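PDB 3GBV: putative LacI-family transcriptional regulator, which probably binds an effector in a cleft between two subdomains and, as LacI-family regulators do, regulates transcription in response to it. Local coordinates for residues F113-H118 with M281-L286. Numbering follows the deposited sequence.
Sequences FGQNSH and MPIDLL. With EDO (1,2-ethanediol), chain F.
Met281 N gives its hydrogen to Gly114 O at 2.7 Å, carrying on the pairing of parallel strands 111-114 and 278-280 where the chain crosses between the two lobes of the periplasmic-binding-protein fold. A second link runs from side chain to backbone: the carboxamide NE2 of Gln115 donates to Pro282 O at 3.0 Å. This bond is nearly straight, 162° at the hydrogen, and the oxygen lies almost in the plane of the amide. With CG anti to its own carbonyl carbon (chi1 -64°) and the chain extended beyond it, Gln115 stretches across to the backbone of 281-286. There the Gln115 and Ile283 side chains lie aslant, with NE2 of the first 3.7 Å from CG1 of the second. The other end of the carboxamide, OE1, accepts from Ser120 OG, and these two bonds together fix the flip of the amide.

Selenomethionine 281 lays CG 3.5 Å from Gly114 N. Its first two torsions (chi2 -60°) set SE at the edge of the Phe113 ring, 4.5 Å from CD1, and the bend at chi3 only turns CE. Asn116 N donates to a water, whose apparent bond to Met281 O is too short to be trusted.

Here the chain leaves the parallel sheet after 278-280 and joins the mixed sheet as its antiparallel outermost strand, 284-286, making one of the interlobe crossovers of the fold. Because Gln115 holds a backbone carbonyl rather than a side chain, the bond depends on the path of the crossover, and its second bond to Ser120 ties that path to helix 117-131.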
# COMPACT_ATOMS: atom_id res chain seq x y z
N PHE A 113 -12.37 5.48 12.12
CA PHE A 113 -11.48 4.70 11.27
C PHE A 113 -11.93 4.93 9.85
O PHE A 113 -13.07 4.60 9.48
CB PHE A 113 -11.56 3.21 11.61
CG PHE A 113 -10.97 2.86 12.94
CD1 PHE A 113 -9.60 2.64 13.07
CD2 PHE A 113 -11.77 2.78 14.08
CE1 PHE A 113 -9.04 2.35 14.31
CE2 PHE A 113 -11.21 2.49 15.32
CZ PHE A 113 -9.85 2.28 15.44
N GLY A 114 -11.04 5.50 9.05
CA GLY A 114 -11.33 5.78 7.67
C GLY A 114 -10.23 6.66 7.09
O GLY A 114 -9.29 7.04 7.80
N GLN A 115 -10.34 6.99 5.82
CA GLN A 115 -9.33 7.83 5.21
C GLN A 115 -9.57 9.29 5.52
O GLN A 115 -10.66 9.70 5.91
CB GLN A 115 -9.32 7.69 3.69
CG GLN A 115 -8.95 6.32 3.15
CD GLN A 115 -8.73 6.35 1.65
OE1 GLN A 115 -9.45 7.03 0.91
NE2 GLN A 115 -7.73 5.61 1.19
N ASN A 116 -8.51 10.06 5.36
CA ASN A 116 -8.60 11.49 5.51
C ASN A 116 -9.14 11.81 4.10
O ASN A 116 -8.37 11.89 3.13
CB ASN A 116 -7.21 12.09 5.70
CG ASN A 116 -7.24 13.60 5.64
OD1 ASN A 116 -7.77 14.18 4.69
ND2 ASN A 116 -6.67 14.25 6.65
N SER A 117 -10.46 11.94 4.01
CA SER A 117 -11.14 12.18 2.75
C SER A 117 -10.57 13.31 1.91
O SER A 117 -10.42 13.18 0.69
CB SER A 117 -12.63 12.43 3.01
OG SER A 117 -12.80 13.51 3.91
N HIS A 118 -10.22 14.42 2.56
CA HIS A 118 -9.67 15.56 1.85
C HIS A 118 -8.36 15.19 1.16
O HIS A 118 -8.19 15.44 -0.03
CB HIS A 118 -9.44 16.73 2.82
CG HIS A 118 -9.10 18.02 2.14
ND1 HIS A 118 -7.86 18.62 2.26
CD2 HIS A 118 -9.83 18.81 1.32
CE1 HIS A 118 -7.84 19.72 1.54
NE2 HIS A 118 -9.02 19.87 0.96
N MSE A 281 -6.82 5.94 7.92
CA MSE A 281 -6.31 4.75 7.22
C MSE A 281 -5.43 5.17 6.05
O MSE A 281 -5.50 6.31 5.59
CB MSE A 281 -7.49 3.91 6.73
CG MSE A 281 -8.44 3.50 7.85
SE MSE A 281 -7.40 2.44 9.16
CE MSE A 281 -7.05 0.75 8.23
N PRO A 282 -4.59 4.26 5.54
CA PRO A 282 -3.72 4.61 4.41
C PRO A 282 -4.45 4.83 3.09
O PRO A 282 -5.57 4.37 2.90
CB PRO A 282 -2.75 3.43 4.35
CG PRO A 282 -3.58 2.29 4.82
CD PRO A 282 -4.35 2.88 5.98
N ILE A 283 -3.78 5.55 2.19
CA ILE A 283 -4.30 5.85 0.85
C ILE A 283 -3.42 5.02 -0.10
O ILE A 283 -2.47 5.53 -0.70
CB ILE A 283 -4.17 7.37 0.58
CG1 ILE A 283 -5.04 8.13 1.60
CG2 ILE A 283 -4.57 7.71 -0.84
CD1 ILE A 283 -4.69 9.60 1.73
N ASP A 284 -3.73 3.73 -0.21
CA ASP A 284 -2.96 2.82 -1.04
C ASP A 284 -3.28 2.86 -2.53
O ASP A 284 -4.44 2.81 -2.94
CB ASP A 284 -3.12 1.37 -0.55
CG ASP A 284 -2.60 1.17 0.87
OD1 ASP A 284 -1.60 1.82 1.24
OD2 ASP A 284 -3.20 0.35 1.62
N LEU A 285 -2.23 2.96 -3.34
CA LEU A 285 -2.39 2.98 -4.78
C LEU A 285 -2.10 1.61 -5.39
O LEU A 285 -1.03 1.03 -5.18
CB LEU A 285 -1.47 4.00 -5.42
CG LEU A 285 -1.76 4.03 -6.92
CD1 LEU A 285 -2.89 5.03 -7.19
CD2 LEU A 285 -0.50 4.39 -7.66
N LEU A 286 -3.06 1.09 -6.14
CA LEU A 286 -2.87 -0.21 -6.76
C LEU A 286 -2.99 -0.14 -8.27
O LEU A 286 -3.78 0.64 -8.82
CB LEU A 286 -3.86 -1.22 -6.17
CG LEU A 286 -3.44 -1.43 -4.71
CD1 LEU A 286 -4.64 -1.61 -3.82
CD2 LEU A 286 -2.50 -2.61 -4.62
C1 EDO F . 0.35 0.69 -1.90
O1 EDO F . 0.94 0.48 -3.21
C2 EDO F . 0.80 2.03 -1.28
O2 EDO F . 0.16 3.14 -1.92
O HOH W 1 -6.09 8.73 5.07